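Local atomic coordinates of ANGPTL4 C-terminal chain (Homo sapiens, PDB entry 6U1U), a protein that is the C-terminal fibrinogen-like domain of a secreted protein that mediates lipoprotein lipase inactivation, has a role in triglyceride clearance and inhibits endothelial cell proliferation and migration. Residues A[4-15]-A[30-41]. Numbering follows the deposited sequence.
Sequences CQELFQVGERQS and VNCKMTSDGGWT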
loop_
_atom_site.group_PDB
_atom_site.type_symbol
_atom_site.label_atom_id
_atom_site.label_comp_id
_atom_site.label_asym_id
_atom_site.label_seq_id
_atom_site.Cartn_x
_atom_site.Cartn_y
_atom_site.Cartn_z
ATOM N N CYS A 4 3.754 15.974 2.791
ATOM C CA CYS A 4 4.403 16.408 1.556
ATOM C C CYS A 4 3.598 17.488 0.828
ATOM O O CYS A 4 4.186 18.326 0.138
ATOM C CB CYS A 4 4.634 15.200 0.634
ATOM S SG CYS A 4 5.839 14.013 1.347
ATOM N N GLN A 5 2.266 17.483 0.948
ATOM C CA GLN A 5 1.491 18.534 0.281
ATOM C C GLN A 5 1.734 19.884 0.948
ATOM O O GLN A 5 1.830 20.917 0.267
ATOM C CB GLN A 5 -0.006 18.160 0.259
ATOM C CG GLN A 5 -0.963 19.298 -0.177
ATOM C CD GLN A 5 -0.678 19.802 -1.577
ATOM O OE1 GLN A 5 -0.048 19.113 -2.368
ATOM N NE2 GLN A 5 -1.174 21.011 -1.905
ATOM N N GLU A 6 1.889 19.903 2.273
ATOM C CA GLU A 6 2.276 21.148 2.924
ATOM C C GLU A 6 3.633 21.620 2.429
ATOM O O GLU A 6 3.849 22.821 2.230
ATOM C CB GLU A 6 2.306 20.978 4.436
ATOM C CG GLU A 6 2.191 22.262 5.220
ATOM C CD GLU A 6 1.604 22.014 6.613
ATOM O OE1 GLU A 6 0.574 21.312 6.717
ATOM O OE2 GLU A 6 2.173 22.515 7.595
ATOM N N LEU A 7 4.580 20.688 2.274
ATOM C CA LEU A 7 5.898 21.073 1.759
ATOM C C LEU A 7 5.774 21.653 0.355
ATOM O O LEU A 7 6.443 22.637 0.017
ATOM C CB LEU A 7 6.819 19.867 1.733
ATOM C CG LEU A 7 7.515 19.599 3.054
ATOM C CD1 LEU A 7 8.161 18.192 3.032
ATOM C CD2 LEU A 7 8.570 20.677 3.264
ATOM N N PHE A 8 4.939 21.038 -0.469
ATOM C CA PHE A 8 4.659 21.569 -1.804
ATOM C C PHE A 8 4.086 22.978 -1.706
ATOM O O PHE A 8 4.509 23.889 -2.431
ATOM C CB PHE A 8 3.684 20.617 -2.514
ATOM C CG PHE A 8 3.159 21.124 -3.840
ATOM C CD1 PHE A 8 3.875 20.921 -5.002
ATOM C CD2 PHE A 8 1.936 21.745 -3.909
ATOM C CE1 PHE A 8 3.379 21.393 -6.232
ATOM C CE2 PHE A 8 1.442 22.210 -5.133
ATOM C CZ PHE A 8 2.160 22.017 -6.278
ATOM N N GLN A 9 3.142 23.188 -0.788
ATOM C CA GLN A 9 2.478 24.486 -0.686
ATOM C C GLN A 9 3.421 25.601 -0.240
ATOM O O GLN A 9 3.206 26.765 -0.602
ATOM C CB GLN A 9 1.284 24.396 0.264
ATOM C CG GLN A 9 0.167 23.546 -0.224
ATOM C CD GLN A 9 -0.856 23.301 0.886
ATOM O OE1 GLN A 9 -1.946 22.785 0.644
ATOM N NE2 GLN A 9 -0.494 23.674 2.117
ATOM N N VAL A 10 4.464 25.288 0.534
ATOM C CA VAL A 10 5.448 26.297 0.887
ATOM C C VAL A 10 6.518 26.459 -0.184
ATOM O O VAL A 10 7.392 27.311 -0.022
ATOM C CB VAL A 10 6.092 26.027 2.263
ATOM C CG1 VAL A 10 5.010 26.067 3.368
ATOM C CG2 VAL A 10 6.821 24.696 2.303
ATOM N N GLY A 11 6.482 25.671 -1.260
ATOM C CA GLY A 11 7.358 25.898 -2.403
ATOM C C GLY A 11 8.399 24.846 -2.689
ATOM O O GLY A 11 9.288 25.092 -3.526
ATOM N N GLU A 12 8.364 23.690 -2.010
ATOM C CA GLU A 12 9.398 22.685 -2.228
ATOM C C GLU A 12 9.102 21.990 -3.556
ATOM O O GLU A 12 7.977 21.536 -3.773
ATOM C CB GLU A 12 9.406 21.659 -1.079
ATOM C CG GLU A 12 10.404 20.554 -1.360
ATOM C CD GLU A 12 11.810 21.128 -1.520
ATOM O OE1 GLU A 12 12.481 20.857 -2.561
ATOM O OE2 GLU A 12 12.227 21.867 -0.580
ATOM N N ARG A 13 10.099 21.938 -4.452
ATOM C CA ARG A 13 9.938 21.376 -5.785
ATOM C C ARG A 13 10.562 20.012 -5.939
ATOM O O ARG A 13 10.257 19.324 -6.918
ATOM C CB ARG A 13 10.656 22.274 -6.824
ATOM C CG ARG A 13 9.999 23.662 -6.980
ATOM C CD ARG A 13 10.955 24.489 -7.893
ATOM N NE ARG A 13 10.430 25.839 -8.103
ATOM C CZ ARG A 13 9.595 26.162 -9.093
ATOM N NH1 ARG A 13 9.179 25.229 -9.939
ATOM N NH2 ARG A 13 9.145 27.416 -9.186
ATOM N N GLN A 14 11.477 19.633 -5.057
ATOM C CA GLN A 14 12.303 18.457 -5.302
ATOM C C GLN A 14 11.662 17.216 -4.664
ATOM O O GLN A 14 11.104 17.283 -3.561
ATOM C CB GLN A 14 13.730 18.637 -4.748
ATOM C CG GLN A 14 14.672 17.446 -5.088
ATOM C CD GLN A 14 15.871 17.274 -4.107
ATOM O OE1 GLN A 14 16.702 18.169 -4.004
ATOM N NE2 GLN A 14 15.947 16.115 -3.382
ATOM N N SER A 15 11.692 16.118 -5.409
ATOM C CA SER A 15 11.350 14.804 -4.875
ATOM C C SER A 15 12.555 14.234 -4.124
ATOM O O SER A 15 13.695 14.257 -4.611
ATOM C CB SER A 15 10.937 13.858 -6.016
ATOM O OG SER A 15 9.792 14.369 -6.707
ATOM N N VAL A 30 10.196 11.463 5.403
ATOM C CA VAL A 30 9.362 10.780 4.419
ATOM C C VAL A 30 9.929 11.021 3.025
ATOM O O VAL A 30 10.726 11.937 2.799
ATOM C CB VAL A 30 7.884 11.237 4.440
ATOM C CG1 VAL A 30 7.210 10.746 5.699
ATOM C CG2 VAL A 30 7.737 12.795 4.282
ATOM N N ASN A 31 9.499 10.176 2.086
ATOM C CA ASN A 31 9.846 10.340 0.676
ATOM C C ASN A 31 8.720 11.117 0.020
ATOM O O ASN A 31 7.606 10.607 -0.061
ATOM C CB ASN A 31 9.957 8.980 -0.017
ATOM C CG ASN A 31 11.069 8.124 0.549
ATOM O OD1 ASN A 31 10.944 7.559 1.671
ATOM N ND2 ASN A 31 12.141 7.977 -0.228
ATOM N N CYS A 32 9.009 12.310 -0.504
ATOM C CA CYS A 32 7.983 13.134 -1.145
ATOM C C CYS A 32 8.178 13.082 -2.642
ATOM O O CYS A 32 9.308 13.064 -3.130
ATOM C CB CYS A 32 8.057 14.613 -0.744
ATOM S SG CYS A 32 7.713 14.930 0.994
ATOM N N LYS A 33 7.065 13.059 -3.371
ATOM C CA LYS A 33 7.092 13.171 -4.819
ATOM C C LYS A 33 6.324 14.437 -5.143
ATOM O O LYS A 33 5.133 14.545 -4.817
ATOM C CB LYS A 33 6.470 11.943 -5.503
ATOM C CG LYS A 33 6.553 12.037 -7.031
ATOM C CD LYS A 33 5.870 10.882 -7.737
ATOM C CE LYS A 33 6.049 11.049 -9.269
ATOM N NZ LYS A 33 5.444 9.946 -10.054
ATOM N N MET A 34 7.003 15.422 -5.755
ATOM C CA MET A 34 6.373 16.699 -6.073
ATOM C C MET A 34 5.958 16.679 -7.553
ATOM O O MET A 34 6.787 16.430 -8.423
ATOM C CB MET A 34 7.322 17.863 -5.800
ATOM C CG MET A 34 7.810 17.919 -4.302
ATOM S SD MET A 34 6.494 17.681 -3.096
ATOM C CE MET A 34 7.294 18.352 -1.610
ATOM N N THR A 35 4.670 16.865 -7.804
ATOM C CA THR A 35 4.071 16.700 -9.126
ATOM C C THR A 35 3.266 17.952 -9.449
ATOM O O THR A 35 2.995 18.790 -8.583
ATOM C CB THR A 35 3.130 15.468 -9.147
ATOM O OG1 THR A 35 1.945 15.833 -8.468
ATOM C CG2 THR A 35 3.803 14.260 -8.451
ATOM N N SER A 36 2.771 18.044 -10.682
ATOM C CA SER A 36 1.935 19.201 -10.992
ATOM C C SER A 36 0.631 19.211 -10.208
ATOM O O SER A 36 -0.003 20.268 -10.093
ATOM C CB SER A 36 1.599 19.235 -12.486
ATOM O OG SER A 36 1.092 17.976 -12.866
ATOM N N ASP A 37 0.198 18.062 -9.673
ATOM C CA ASP A 37 -1.005 18.028 -8.849
ATOM C C ASP A 37 -0.686 17.963 -7.356
ATOM O O ASP A 37 -1.461 17.388 -6.578
ATOM C CB ASP A 37 -1.889 16.849 -9.256
ATOM C CG ASP A 37 -1.137 15.554 -9.226
ATOM O OD1 ASP A 37 -0.328 15.340 -10.148
ATOM O OD2 ASP A 37 -1.307 14.784 -8.258
ATOM N N GLY A 38 0.442 18.544 -6.943
ATOM C CA GLY A 38 0.768 18.714 -5.539
ATOM C C GLY A 38 1.772 17.686 -5.038
ATOM O O GLY A 38 2.431 16.970 -5.799
ATOM N N GLY A 39 1.876 17.633 -3.716
ATOM C CA GLY A 39 2.871 16.790 -3.046
ATOM C C GLY A 39 2.233 15.475 -2.643
ATOM O O GLY A 39 1.135 15.460 -2.086
ATOM N N TRP A 40 2.946 14.376 -2.907
ATOM C CA TRP A 40 2.502 13.024 -2.573
ATOM C C TRP A 40 3.507 12.361 -1.647
ATOM O O TRP A 40 4.715 12.491 -1.845
ATOM C CB TRP A 40 2.409 12.153 -3.827
ATOM C CG TRP A 40 1.367 12.611 -4.753
ATOM C CD1 TRP A 40 1.476 13.657 -5.680
ATOM C CD2 TRP A 40 0.052 12.058 -4.924
ATOM N NE1 TRP A 40 0.286 13.773 -6.393
ATOM C CE2 TRP A 40 -0.592 12.811 -5.954
ATOM C CE3 TRP A 40 -0.641 10.995 -4.327
ATOM C CZ2 TRP A 40 -1.894 12.539 -6.385
ATOM C CZ3 TRP A 40 -1.973 10.737 -4.769
ATOM C CH2 TRP A 40 -2.553 11.497 -5.803
ATOM N N THR A 41 3.024 11.657 -0.626
ATOM C CA THR A 41 3.936 10.894 0.233
ATOM C C THR A 41 4.057 9.478 -0.295
ATOM O O THR A 41 3.041 8.816 -0.489
ATOM C CB THR A 41 3.391 10.831 1.648
ATOM O OG1 THR A 41 3.209 12.177 2.116
ATOM C CG2 THR A 41 4.392 10.029 2.553
HETATM O O HOH W 1 9.646 16.209 -8.571
#
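A disulfide pins the N-terminal helix 4-9 of the fibrinogen-like domain to the hairpin of strands 28-35 and 38-46. Cys4 SG joins Cys32 SG at 2.1 Å, with the C-S-S-C torsion at -78°. Val30 CG2 touches Cys4 SG, and Leu7 CD1 touches Cys32 SG. One turn along the helix, Phe8 lies over the hairpin end. Gly38 CA sits 3.5 Å from the Phe8 ring centroid, almost on the ring normal, a CH-pi contact over the face. At the next glycine the backbones come close, with Gly39 CA 4.0 Å from Gln5 CA. Gly39 N gives a nearly straight bond to Gln5 OE1 (2.8 Å, 171°). The bend at chi2 of Gln5 (60°) brings OE1 there, while NE2 donates to Gln9 OE1. Met34 packs against both the helix and the residues after it. Its CE meets Leu7 CB at 3.7 Å, and its CG lies 3.4 Å from Gln14 O. Met34 N donates to Ser15 OG (3.1 Å), and a water links that hydroxyl to Met34 O. Gly11, with positive phi, forms a Schellman motif after the last helical turn. The arrangement is a disulfide-tethered helix on an antiparallel beta hairpin of a fibrinogen C-terminal domain.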